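Response regulator receiver protein (Dyadobacter fermentans, PDB 4XLT) probably serves as a phosphoryl-accepting receiver in bacterial two-component signalling, switching between inactive and active states. Local coordinates at residues A[4-9]-A[124-129]; A[44-49]-A[72-77]; A[59-62]-A[68-71]; A[98-103]-A[110-115]. All coordinates share one frame; numbering follows the deposited sequence.

How the interactions relate
Interactions 1 and 3 are buried, whereas interactions 2 and 4 lie partly open, and their chemistry follows. Interaction 1 seats helix 119-129 on strand 4-9 by apolar contacts alone. Interaction 3 does the same for helix 68-75 and the end of the neighbouring strand 54-60, on the other face of the sheet, with an aromatic ring added. Interaction 2 shares helix 68-75 with interaction 3, and Leu45 reaches Phe71 between them, but its outer half is polar. Interaction 4 packs helix 97-105 on the outer strand 109-114 by aliphatic contacts alone. It meets interaction 3 where Lys115 forms a salt bridge with Asp60, and interaction 1 where Leu125 and Trp129 touch Gln111, Leu113 and Ile110.

Interaction 1. Residues A[4-9]-A[124-129]; sequences MDFIIV and ELLKRW
While Leu126 turns inward from helix 119-129 to meet Met4 and Phe6 of the strand, the shortest polar bond of the two segments lies within the helix itself: Lys127 NZ reaches Glu124 OE1 at 2.8 Å. This salt bridge joins two exposed side chains, and the lysine comes from above the carboxylate plane, 55° out of it. Glu124 is poorly ordered, so the pairing is probably mobile. The contact proper is wholly apolar. Met4, present as selenomethionine, has CG anti to its carbonyl carbon (chi1 -55°) and an extended chain beyond, so that it and Leu126 run alongside each other, pointing opposite ways. Its SE rests 3.5 Å from Leu126 CD1, and its CE runs on to lie 3.8 Å from Leu126 CB. Residues 4-9 form an inner strand of the parallel sheet of a CheY-like receiver, and helix 119-129 is the last helix, packed on the same face as helix 13-25. Alternation along the strand sends Phe6 to that face as well, where it also touches Leu23. The Phe6 ring presents its edge to the leucine, with CZ 3.8 Å from Leu126 CD1, near the ring plane. One methyl thus touches both the selenium and the ring edge, a place that suits a branched aliphatic residue. With an alanine here, the Phe6 edge and the Met4 selenium would probably lose their shared methyl partner, opening a gap. Leu126 also leans on Val56 of strand 54-60, while Arg128 and Trp129 pack against a second subunit.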
loop_
_atom_site.group_PDB
_atom_site.type_symbol
_atom_site.label_atom_id
_atom_site.label_comp_id
_atom_site.label_asym_id
_atom_site.label_seq_id
_atom_site.Cartn_x
_atom_site.Cartn_y
_atom_site.Cartn_z
HETATM N N MSE A 4 -1.162 15.296 -14.590
HETATM C CA MSE A 4 -2.060 14.244 -14.126
HETATM C C MSE A 4 -2.956 13.698 -15.226
HETATM O O MSE A 4 -3.360 14.422 -16.136
HETATM C CB MSE A 4 -2.943 14.751 -12.985
HETATM C CG MSE A 4 -2.189 15.334 -11.812
HETATM SE SE MSE A 4 -3.393 15.734 -10.336
HETATM C CE MSE A 4 -2.222 16.904 -9.307
ATOM N N ASP A 5 -3.272 12.412 -15.127
ATOM C CA ASP A 5 -4.302 11.816 -15.961
ATOM C C ASP A 5 -5.601 11.754 -15.172
ATOM O O ASP A 5 -5.586 11.615 -13.948
ATOM C CB ASP A 5 -3.899 10.417 -16.430
ATOM C CG ASP A 5 -2.707 10.432 -17.367
ATOM O OD1 ASP A 5 -2.376 11.515 -17.898
ATOM O OD2 ASP A 5 -2.108 9.356 -17.581
ATOM N N PHE A 6 -6.724 11.866 -15.871
ATOM C CA PHE A 6 -8.022 11.756 -15.225
ATOM C C PHE A 6 -8.853 10.643 -15.841
ATOM O O PHE A 6 -8.976 10.537 -17.060
ATOM C CB PHE A 6 -8.778 13.081 -15.301
ATOM C CG PHE A 6 -8.478 14.015 -14.162
ATOM C CD1 PHE A 6 -7.266 14.678 -14.096
ATOM C CD2 PHE A 6 -9.413 14.231 -13.161
ATOM C CE1 PHE A 6 -6.988 15.545 -13.053
ATOM C CE2 PHE A 6 -9.142 15.094 -12.114
ATOM C CZ PHE A 6 -7.927 15.753 -12.059
ATOM N N ILE A 7 -9.413 9.808 -14.976
ATOM C CA ILE A 7 -10.295 8.738 -15.402
ATOM C C ILE A 7 -11.663 8.930 -14.768
ATOM O O ILE A 7 -11.789 8.951 -13.546
ATOM C CB ILE A 7 -9.730 7.360 -15.020
ATOM C CG1 ILE A 7 -8.379 7.137 -15.705
ATOM C CG2 ILE A 7 -10.715 6.257 -15.383
ATOM C CD1 ILE A 7 -7.687 5.859 -15.297
ATOM N N ILE A 8 -12.684 9.091 -15.601
ATOM C CA ILE A 8 -14.041 9.245 -15.100
ATOM C C ILE A 8 -14.833 7.971 -15.357
ATOM O O ILE A 8 -14.815 7.430 -16.464
ATOM C CB ILE A 8 -14.761 10.443 -15.749
ATOM C CG1 ILE A 8 -13.859 11.678 -15.736
ATOM C CG2 ILE A 8 -16.068 10.734 -15.028
ATOM C CD1 ILE A 8 -14.438 12.870 -16.478
ATOM N N VAL A 9 -15.509 7.487 -14.319
ATOM C CA VAL A 9 -16.335 6.288 -14.411
ATOM C C VAL A 9 -17.761 6.625 -13.997
ATOM O O VAL A 9 -18.039 6.824 -12.815
ATOM C CB VAL A 9 -15.796 5.148 -13.522
ATOM C CG1 VAL A 9 -16.574 3.865 -13.776
ATOM C CG2 VAL A 9 -14.311 4.932 -13.770
ATOM N N GLU A 124 -7.536 22.190 -5.225
ATOM C CA GLU A 124 -6.899 22.355 -3.927
ATOM C C GLU A 124 -6.661 20.991 -3.293
ATOM O O GLU A 124 -5.621 20.742 -2.685
ATOM C CB GLU A 124 -7.754 23.233 -3.010
ATOM C CG GLU A 124 -6.995 23.814 -1.824
ATOM C CD GLU A 124 -5.897 24.780 -2.242
ATOM O OE1 GLU A 124 -5.982 25.339 -3.357
ATOM O OE2 GLU A 124 -4.947 24.980 -1.455
ATOM N N LEU A 125 -7.637 20.105 -3.459
ATOM C CA LEU A 125 -7.566 18.761 -2.906
ATOM C C LEU A 125 -6.451 17.943 -3.562
ATOM O O LEU A 125 -5.890 17.039 -2.944
ATOM C CB LEU A 125 -8.914 18.059 -3.070
ATOM C CG LEU A 125 -9.205 16.862 -2.166
ATOM C CD1 LEU A 125 -8.894 17.198 -0.715
ATOM C CD2 LEU A 125 -10.659 16.443 -2.313
ATOM N N LEU A 126 -6.126 18.267 -4.810
ATOM C CA LEU A 126 -5.046 17.578 -5.511
ATOM C C LEU A 126 -3.677 17.962 -4.955
ATOM O O LEU A 126 -2.725 17.186 -5.053
ATOM C CB LEU A 126 -5.099 17.872 -7.010
ATOM C CG LEU A 126 -6.304 17.322 -7.771
ATOM C CD1 LEU A 126 -6.177 17.626 -9.254
ATOM C CD2 LEU A 126 -6.464 15.831 -7.529
ATOM N N LYS A 127 -3.581 19.160 -4.383
ATOM C CA LYS A 127 -2.344 19.604 -3.748
ATOM C C LYS A 127 -2.007 18.706 -2.563
ATOM O O LYS A 127 -0.839 18.428 -2.292
ATOM C CB LYS A 127 -2.452 21.060 -3.284
ATOM C CG LYS A 127 -2.601 22.090 -4.396
ATOM C CD LYS A 127 -2.452 23.506 -3.842
ATOM C CE LYS A 127 -2.683 24.569 -4.908
ATOM N NZ LYS A 127 -4.107 24.638 -5.342
ATOM N N ARG A 128 -3.044 18.257 -1.864
ATOM C CA ARG A 128 -2.878 17.400 -0.696
ATOM C C ARG A 128 -2.423 15.990 -1.065
ATOM O O ARG A 128 -1.578 15.405 -0.386
ATOM C CB ARG A 128 -4.187 17.324 0.099
ATOM C CG ARG A 128 -4.441 18.512 1.016
ATOM C CD ARG A 128 -5.778 18.384 1.741
ATOM N NE ARG A 128 -5.947 17.078 2.378
ATOM C CZ ARG A 128 -7.028 16.714 3.067
ATOM N NH1 ARG A 128 -8.037 17.563 3.213
ATOM N NH2 ARG A 128 -7.102 15.505 3.612
ATOM N N TRP A 129 -2.976 15.450 -2.146
ATOM C CA TRP A 129 -2.805 14.031 -2.439
ATOM C C TRP A 129 -1.804 13.750 -3.554
ATOM O O TRP A 129 -1.304 12.632 -3.677
ATOM C CB TRP A 129 -4.163 13.416 -2.767
ATOM C CG TRP A 129 -5.078 13.500 -1.599
ATOM C CD1 TRP A 129 -6.108 14.372 -1.425
ATOM C CD2 TRP A 129 -5.014 12.706 -0.409
ATOM N NE1 TRP A 129 -6.706 14.158 -0.208
ATOM C CE2 TRP A 129 -6.052 13.140 0.436
ATOM C CE3 TRP A 129 -4.187 11.661 0.016
ATOM C CZ2 TRP A 129 -6.287 12.567 1.685
ATOM C CZ3 TRP A 129 -4.421 11.091 1.259
ATOM C CH2 TRP A 129 -5.462 11.546 2.078
#

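Interaction 2. Residues A[44-49]-A[72-77]; sequences HLRSQG and TEHYGM
Helices 38-46 and 68-75 lie side by side on one face of the receiver sheet, and here their C-terminal ends meet through Leu45 and Tyr75 on the sheet side and Arg46, His74 and Met77 toward the surface. The inner contact is apolar: Leu45 CD1 comes to the edge of the Tyr75 ring, near its plane, 4.0 Å from CD1 of the tyrosine. Tyr75 reaches this place although its CB points away from the other helix, because its CG is anti to the backbone N (chi1 179°) and the ring swings back between the helices. It also touches Ile86 and Leu88 of strand 86-92, a large ring that can reach both helix and strand. Nearer the surface, Arg46 stretches out from CG to NE and brings NH2 to 3.4 Å from His74 ND1, with the guanidinium and imidazole planes 66° apart. The same NH2 lies 3.3 Å from CE of Met77, a selenomethionine whose chain bends at its last torsion. The arginine's strongest partner is Glu104 of a third subunit, which forms a salt bridge with NH1, so a long charged side chain suits this subunit border. His44 O is gripped by three donors where helix 38-46 ends: Ser47 OG at 2.7 Å, Gln48 NE2 at 3.0 Å and Ser47 N at 3.2 Å. The side chains of Ser47 and Gln48 thus add to the one backbone bond that this carbonyl keeps. Both helices belong to one face of the parallel sheet in the doubly wound alpha/beta fold of a CheY-like receiver.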
loop_
_atom_site.group_PDB
_atom_site.type_symbol
_atom_site.label_atom_id
_atom_site.label_comp_id
_atom_site.label_asym_id
_atom_site.label_seq_id
_atom_site.Cartn_x
_atom_site.Cartn_y
_atom_site.Cartn_z
ATOM N N HIS A 44 -9.169 -1.574 -18.221
ATOM C CA HIS A 44 -8.110 -0.629 -18.556
ATOM C C HIS A 44 -7.049 -0.556 -17.460
ATOM O O HIS A 44 -5.851 -0.499 -17.746
ATOM C CB HIS A 44 -8.688 0.761 -18.809
ATOM C CG HIS A 44 -7.649 1.836 -18.890
ATOM N ND1 HIS A 44 -7.423 2.732 -17.868
ATOM C CD2 HIS A 44 -6.761 2.146 -19.866
ATOM C CE1 HIS A 44 -6.448 3.553 -18.212
ATOM N NE2 HIS A 44 -6.028 3.218 -19.420
ATOM N N LEU A 45 -7.489 -0.562 -16.207
ATOM C CA LEU A 45 -6.567 -0.478 -15.079
ATOM C C LEU A 45 -5.695 -1.728 -14.959
ATOM O O LEU A 45 -4.536 -1.647 -14.565
ATOM C CB LEU A 45 -7.338 -0.245 -13.777
ATOM C CG LEU A 45 -7.992 1.132 -13.635
ATOM C CD1 LEU A 45 -8.812 1.218 -12.357
ATOM C CD2 LEU A 45 -6.937 2.225 -13.669
ATOM N N ARG A 46 -6.249 -2.882 -15.314
ATOM C CA ARG A 46 -5.514 -4.138 -15.212
ATOM C C ARG A 46 -4.378 -4.227 -16.227
ATOM O O ARG A 46 -3.498 -5.080 -16.106
ATOM C CB ARG A 46 -6.461 -5.327 -15.385
ATOM C CG ARG A 46 -7.266 -5.655 -14.141
ATOM C CD ARG A 46 -8.346 -6.685 -14.428
ATOM N NE ARG A 46 -9.109 -7.016 -13.227
ATOM C CZ ARG A 46 -10.244 -7.707 -13.228
ATOM N NH1 ARG A 46 -10.762 -8.140 -14.370
ATOM N NH2 ARG A 46 -10.868 -7.958 -12.084
ATOM N N SER A 47 -4.396 -3.349 -17.224
ATOM C CA SER A 47 -3.353 -3.344 -18.242
ATOM C C SER A 47 -2.266 -2.317 -17.927
ATOM O O SER A 47 -1.290 -2.189 -18.665
ATOM C CB SER A 47 -3.951 -3.070 -19.625
ATOM O OG SER A 47 -4.447 -1.746 -19.718
ATOM N N GLN A 48 -2.433 -1.593 -16.823
ATOM C CA GLN A 48 -1.481 -0.555 -16.444
ATOM C C GLN A 48 -0.393 -1.093 -15.521
ATOM O O GLN A 48 -0.596 -2.074 -14.808
ATOM C CB GLN A 48 -2.203 0.612 -15.766
ATOM C CG GLN A 48 -3.381 1.162 -16.552
ATOM C CD GLN A 48 -2.986 1.668 -17.926
ATOM O OE1 GLN A 48 -2.022 2.417 -18.072
ATOM N NE2 GLN A 48 -3.734 1.254 -18.943
ATOM N N GLY A 49 0.763 -0.438 -15.543
ATOM C CA GLY A 49 1.855 -0.773 -14.650
ATOM C C GLY A 49 2.112 0.365 -13.683
ATOM O O GLY A 49 1.331 1.312 -13.608
ATOM N N THR A 72 -14.802 -0.836 -6.080
ATOM C CA THR A 72 -13.658 -0.764 -5.178
ATOM C C THR A 72 -13.140 -2.148 -4.818
ATOM O O THR A 72 -11.953 -2.320 -4.547
ATOM C CB THR A 72 -14.001 -0.006 -3.884
ATOM O OG1 THR A 72 -15.192 -0.557 -3.305
ATOM C CG2 THR A 72 -14.210 1.470 -4.178
ATOM N N GLU A 73 -14.032 -3.134 -4.817
ATOM C CA GLU A 73 -13.639 -4.504 -4.517
ATOM C C GLU A 73 -12.717 -5.040 -5.606
ATOM O O GLU A 73 -11.700 -5.670 -5.314
ATOM C CB GLU A 73 -14.865 -5.403 -4.366
ATOM C CG GLU A 73 -15.809 -4.966 -3.263
ATOM C CD GLU A 73 -16.782 -6.057 -2.872
ATOM O OE1 GLU A 73 -16.412 -7.245 -2.984
ATOM O OE2 GLU A 73 -17.914 -5.729 -2.458
ATOM N N HIS A 74 -13.077 -4.783 -6.858
ATOM C CA HIS A 74 -12.225 -5.147 -7.983
ATOM C C HIS A 74 -10.990 -4.261 -8.037
ATOM O O HIS A 74 -9.920 -4.702 -8.448
ATOM C CB HIS A 74 -12.999 -5.060 -9.295
ATOM C CG HIS A 74 -13.943 -6.200 -9.508
ATOM N ND1 HIS A 74 -13.526 -7.435 -9.951
ATOM C CD2 HIS A 74 -15.282 -6.294 -9.330
ATOM C CE1 HIS A 74 -14.567 -8.242 -10.042
ATOM N NE2 HIS A 74 -15.645 -7.574 -9.670
ATOM N N TYR A 75 -11.148 -3.010 -7.614
ATOM C CA TYR A 75 -10.043 -2.062 -7.577
ATOM C C TYR A 75 -8.987 -2.486 -6.557
ATOM O O TYR A 75 -7.786 -2.342 -6.795
ATOM C CB TYR A 75 -10.557 -0.656 -7.258
ATOM C CG TYR A 75 -9.464 0.387 -7.177
ATOM C CD1 TYR A 75 -9.005 1.031 -8.318
ATOM C CD2 TYR A 75 -8.890 0.724 -5.959
ATOM C CE1 TYR A 75 -8.006 1.979 -8.250
ATOM C CE2 TYR A 75 -7.891 1.670 -5.879
ATOM C CZ TYR A 75 -7.450 2.294 -7.027
ATOM O OH TYR A 75 -6.451 3.238 -6.952
ATOM N N GLY A 76 -9.439 -3.015 -5.423
ATOM C CA GLY A 76 -8.543 -3.468 -4.375
ATOM C C GLY A 76 -7.722 -4.674 -4.793
ATOM O O GLY A 76 -6.749 -5.031 -4.128
HETATM N N MSE A 77 -8.117 -5.299 -5.898
HETATM C CA MSE A 77 -7.417 -6.467 -6.429
HETATM C C MSE A 77 -6.227 -6.074 -7.309
HETATM O O MSE A 77 -5.341 -6.888 -7.564
HETATM C CB MSE A 77 -8.387 -7.353 -7.218
HETATM C CG MSE A 77 -9.306 -8.198 -6.347
HETATM SE SE MSE A 77 -10.767 -9.046 -7.337
HETATM C CE MSE A 77 -9.945 -9.113 -9.105
#

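Interaction 3. Residues A[59-62]-A[68-71]; sequences LDLQ and GFEF
Leu59 faces helix 68-75 from the end of strand 54-60, and its side chain can be followed outward to Phe71 and Gly68. CB points toward the helix, and CG, opposite the backbone N (chi1 175°), carries the two methyls across. CD1 sits over one face of the Phe71 ring, 4.1 Å from its centroid and 18° off the normal, a CH-pi contact. CD2 reaches past the rim to lie 3.5 Å from Phe71 CD2 and 3.7 Å from Gly68 O. An alanine here is likely to leave that face of Phe71 without its methyl and open a gap beside Gly68 O. At Gly68, which has no side chain, the two backbones run close, its CA 4.1 Å from Asp60 O. Further along, Leu61 CD1 meets Phe69 CE2 at 3.5 Å, although that ring is poorly ordered. Asp60, the predicted phosphorylation site, is unmodified and points away from the helix, forming a salt bridge with Lys115. The contact thus lies where a central strand passes through its loop into the next helix: Phe71 continues onto Ala38, Ala41 and Ile42 of helix 38-46, Leu59 and Leu61 onto strand 86-92, and Phe69 onto Gln102 of helix 97-105.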
loop_
_atom_site.group_PDB
_atom_site.type_symbol
_atom_site.label_atom_id
_atom_site.label_comp_id
_atom_site.label_asym_id
_atom_site.label_seq_id
_atom_site.Cartn_x
_atom_site.Cartn_y
_atom_site.Cartn_z
ATOM N N LEU A 59 -15.229 8.364 -9.584
ATOM C CA LEU A 59 -16.149 7.241 -9.648
ATOM C C LEU A 59 -17.538 7.634 -9.158
ATOM O O LEU A 59 -17.689 8.162 -8.056
ATOM C CB LEU A 59 -15.603 6.076 -8.824
ATOM C CG LEU A 59 -16.495 4.847 -8.691
ATOM C CD1 LEU A 59 -16.620 4.134 -10.025
ATOM C CD2 LEU A 59 -15.949 3.917 -7.622
ATOM N N ASP A 60 -18.554 7.386 -9.979
ATOM C CA ASP A 60 -19.917 7.717 -9.588
ATOM C C ASP A 60 -20.443 6.723 -8.560
ATOM O O ASP A 60 -20.170 5.526 -8.639
ATOM C CB ASP A 60 -20.844 7.754 -10.803
ATOM C CG ASP A 60 -22.293 7.987 -10.420
ATOM O OD1 ASP A 60 -22.639 9.125 -10.039
ATOM O OD2 ASP A 60 -23.086 7.025 -10.494
ATOM N N LEU A 61 -21.200 7.234 -7.594
ATOM C CA LEU A 61 -21.745 6.418 -6.515
ATOM C C LEU A 61 -22.889 5.510 -6.975
ATOM O O LEU A 61 -22.756 4.287 -6.978
ATOM C CB LEU A 61 -22.220 7.315 -5.372
ATOM C CG LEU A 61 -22.707 6.589 -4.120
ATOM C CD1 LEU A 61 -21.622 5.660 -3.611
ATOM C CD2 LEU A 61 -23.111 7.587 -3.048
ATOM N N GLN A 62 -24.013 6.110 -7.356
ATOM C CA GLN A 62 -25.176 5.339 -7.795
ATOM C C GLN A 62 -24.969 4.770 -9.194
ATOM O O GLN A 62 -25.430 5.341 -10.184
ATOM C CB GLN A 62 -26.446 6.195 -7.767
ATOM C CG GLN A 62 -27.020 6.423 -6.376
ATOM C CD GLN A 62 -26.271 7.488 -5.604
ATOM O OE1 GLN A 62 -25.686 8.400 -6.189
ATOM N NE2 GLN A 62 -26.285 7.380 -4.279
ATOM N N GLY A 68 -20.484 1.610 -7.033
ATOM C CA GLY A 68 -19.259 2.180 -6.498
ATOM C C GLY A 68 -18.527 1.263 -5.534
ATOM O O GLY A 68 -17.302 1.136 -5.594
ATOM N N PHE A 69 -19.276 0.619 -4.645
ATOM C CA PHE A 69 -18.677 -0.226 -3.617
ATOM C C PHE A 69 -18.538 -1.674 -4.080
ATOM O O PHE A 69 -18.214 -2.562 -3.290
ATOM C CB PHE A 69 -19.493 -0.145 -2.327
ATOM C CG PHE A 69 -19.676 1.257 -1.824
ATOM C CD1 PHE A 69 -18.585 2.002 -1.404
ATOM C CD2 PHE A 69 -20.931 1.837 -1.778
ATOM C CE1 PHE A 69 -18.744 3.295 -0.946
ATOM C CE2 PHE A 69 -21.098 3.130 -1.319
ATOM C CZ PHE A 69 -20.002 3.861 -0.906
ATOM N N GLU A 70 -18.796 -1.904 -5.363
ATOM C CA GLU A 70 -18.428 -3.161 -6.002
ATOM C C GLU A 70 -17.206 -2.913 -6.875
ATOM O O GLU A 70 -16.378 -3.802 -7.076
ATOM C CB GLU A 70 -19.580 -3.729 -6.834
ATOM C CG GLU A 70 -20.766 -4.227 -6.019
ATOM C CD GLU A 70 -21.798 -3.145 -5.750
ATOM O OE1 GLU A 70 -22.998 -3.402 -5.985
ATOM O OE2 GLU A 70 -21.414 -2.045 -5.300
ATOM N N PHE A 71 -17.101 -1.690 -7.387
ATOM C CA PHE A 71 -15.944 -1.283 -8.172
ATOM C C PHE A 71 -14.683 -1.306 -7.318
ATOM O O PHE A 71 -13.624 -1.731 -7.775
ATOM C CB PHE A 71 -16.151 0.115 -8.762
ATOM C CG PHE A 71 -14.968 0.631 -9.537
ATOM C CD1 PHE A 71 -14.872 0.412 -10.899
ATOM C CD2 PHE A 71 -13.953 1.335 -8.903
ATOM C CE1 PHE A 71 -13.788 0.883 -11.617
ATOM C CE2 PHE A 71 -12.863 1.806 -9.615
ATOM C CZ PHE A 71 -12.783 1.581 -10.975
#

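Interaction 4. Residues A[98-103]-A[110-115]; sequences SDIEQA and IQLLPK
Leu112 is the residue of 110-115 whose side chain meets those of 98-103, and Ala103, Ile100 and Asp99 meet it unevenly. The buried part, where the backbones are nearest, is at Ala103, which points toward the strand: its CB lies 4.2 Å from Leu112 CB, and the two CA atoms are 6.4 Å apart. A small alanine suits a place where the backbones come near. The other part fans outward. With CG anti to its backbone N (chi1 172°), Leu112 sends CD2 toward the preceding helical turn, where it meets Ile100 CD1 at 3.8 Å and Asp99 CB at 4.1 Å. Helix 97-105 is the crossover of the beta-alpha-beta unit that runs from strand 86-92 to strand 109-114; the axes of helix 98-103 and strand 110-114 approach to 8.2 Å, their directions 153° apart, nearly antiparallel, as a helix returning along its sheet must be. Strand 109-114 is the outermost strand of the sheet on this side within the chain, and Leu112 remains partly exposed. Ile100, exposed, crosses Leu112 at about a right angle on the solvent side, while Asp99 offers only its CB and turns its carboxylate away to the backbone N of Asp96. On the inner side Leu112 leans on Met90. Past the strand end, Lys115 forms salt bridges with Asp10, Asp15 and Asp60, the acidic cluster around the predicted phosphorylation site.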
loop_
_atom_site.group_PDB
_atom_site.type_symbol
_atom_site.label_atom_id
_atom_site.label_comp_id
_atom_site.label_asym_id
_atom_site.label_seq_id
_atom_site.Cartn_x
_atom_site.Cartn_y
_atom_site.Cartn_z
ATOM N N SER A 98 -25.169 8.522 5.372
ATOM C CA SER A 98 -24.839 7.104 5.295
ATOM C C SER A 98 -23.777 6.843 4.226
ATOM O O SER A 98 -22.899 5.993 4.396
ATOM C CB SER A 98 -26.094 6.276 5.006
ATOM O OG SER A 98 -25.810 4.888 5.051
ATOM N N ASP A 99 -23.865 7.583 3.124
ATOM C CA ASP A 99 -22.899 7.458 2.040
ATOM C C ASP A 99 -21.531 7.967 2.478
ATOM O O ASP A 99 -20.501 7.370 2.159
ATOM C CB ASP A 99 -23.376 8.225 0.805
ATOM C CG ASP A 99 -24.789 7.856 0.402
ATOM O OD1 ASP A 99 -24.967 6.805 -0.248
ATOM O OD2 ASP A 99 -25.723 8.621 0.731
ATOM N N ILE A 100 -21.538 9.075 3.213
ATOM C CA ILE A 100 -20.314 9.689 3.718
ATOM C C ILE A 100 -19.555 8.729 4.634
ATOM O O ILE A 100 -18.336 8.586 4.525
ATOM C CB ILE A 100 -20.613 11.009 4.476
ATOM C CG1 ILE A 100 -20.807 12.170 3.496
ATOM C CG2 ILE A 100 -19.485 11.356 5.437
ATOM C CD1 ILE A 100 -22.151 12.199 2.805
ATOM N N GLU A 101 -20.287 8.061 5.522
ATOM C CA GLU A 101 -19.686 7.131 6.473
ATOM C C GLU A 101 -19.025 5.946 5.768
ATOM O O GLU A 101 -17.940 5.508 6.158
ATOM C CB GLU A 101 -20.738 6.628 7.465
ATOM N N GLN A 102 -19.679 5.439 4.729
ATOM C CA GLN A 102 -19.169 4.287 3.993
ATOM C C GLN A 102 -17.913 4.636 3.202
ATOM O O GLN A 102 -16.951 3.868 3.176
ATOM C CB GLN A 102 -20.241 3.738 3.053
ATOM C CG GLN A 102 -19.795 2.545 2.220
ATOM C CD GLN A 102 -19.832 1.230 2.975
ATOM O OE1 GLN A 102 -19.662 1.189 4.194
ATOM N NE2 GLN A 102 -20.059 0.142 2.248
ATOM N N ALA A 103 -17.939 5.795 2.550
ATOM C CA ALA A 103 -16.786 6.286 1.809
ATOM C C ALA A 103 -15.605 6.477 2.748
ATOM O O ALA A 103 -14.472 6.126 2.420
ATOM C CB ALA A 103 -17.120 7.586 1.103
ATOM N N ILE A 110 -10.861 8.115 -1.156
ATOM C CA ILE A 110 -10.257 9.209 -0.414
ATOM C C ILE A 110 -11.313 10.146 0.154
ATOM O O ILE A 110 -11.301 10.464 1.344
ATOM C CB ILE A 110 -9.292 10.009 -1.294
ATOM C CG1 ILE A 110 -8.069 9.154 -1.622
ATOM C CG2 ILE A 110 -8.881 11.307 -0.603
ATOM C CD1 ILE A 110 -7.013 9.878 -2.402
ATOM N N GLN A 111 -12.229 10.581 -0.702
ATOM C CA GLN A 111 -13.250 11.529 -0.293
ATOM C C GLN A 111 -14.446 11.489 -1.233
ATOM O O GLN A 111 -14.300 11.262 -2.435
ATOM C CB GLN A 111 -12.666 12.942 -0.235
ATOM C CG GLN A 111 -13.616 13.986 0.315
ATOM C CD GLN A 111 -12.950 15.330 0.513
ATOM O OE1 GLN A 111 -11.748 15.408 0.768
ATOM N NE2 GLN A 111 -13.728 16.397 0.393
ATOM N N LEU A 112 -15.630 11.702 -0.674
ATOM C CA LEU A 112 -16.845 11.791 -1.465
ATOM C C LEU A 112 -17.081 13.232 -1.908
ATOM O O LEU A 112 -17.221 14.129 -1.079
ATOM C CB LEU A 112 -18.036 11.268 -0.663
ATOM C CG LEU A 112 -19.429 11.464 -1.259
ATOM C CD1 LEU A 112 -19.505 10.894 -2.667
ATOM C CD2 LEU A 112 -20.467 10.818 -0.357
ATOM N N LEU A 113 -17.111 13.448 -3.219
ATOM C CA LEU A 113 -17.330 14.779 -3.777
ATOM C C LEU A 113 -18.745 14.917 -4.332
ATOM O O LEU A 113 -19.289 13.971 -4.899
ATOM C CB LEU A 113 -16.302 15.068 -4.869
ATOM C CG LEU A 113 -14.858 14.828 -4.432
ATOM C CD1 LEU A 113 -13.890 14.989 -5.596
ATOM C CD2 LEU A 113 -14.495 15.762 -3.287
ATOM N N PRO A 114 -19.350 16.100 -4.165
ATOM C CA PRO A 114 -20.713 16.325 -4.657
ATOM C C PRO A 114 -20.765 16.636 -6.153
ATOM O O PRO A 114 -19.780 17.115 -6.719
ATOM C CB PRO A 114 -21.178 17.530 -3.836
ATOM C CG PRO A 114 -19.923 18.293 -3.576
ATOM C CD PRO A 114 -18.824 17.268 -3.433
ATOM N N LYS A 115 -21.903 16.349 -6.778
ATOM C CA LYS A 115 -22.159 16.753 -8.158
ATOM C C LYS A 115 -22.985 18.036 -8.185
ATOM O O LYS A 115 -23.919 18.189 -7.400
ATOM C CB LYS A 115 -22.888 15.654 -8.930
ATOM C CG LYS A 115 -22.010 14.511 -9.406
ATOM C CD LYS A 115 -22.813 13.584 -10.305
ATOM C CE LYS A 115 -21.956 12.487 -10.907
ATOM N NZ LYS A 115 -22.754 11.660 -11.856
#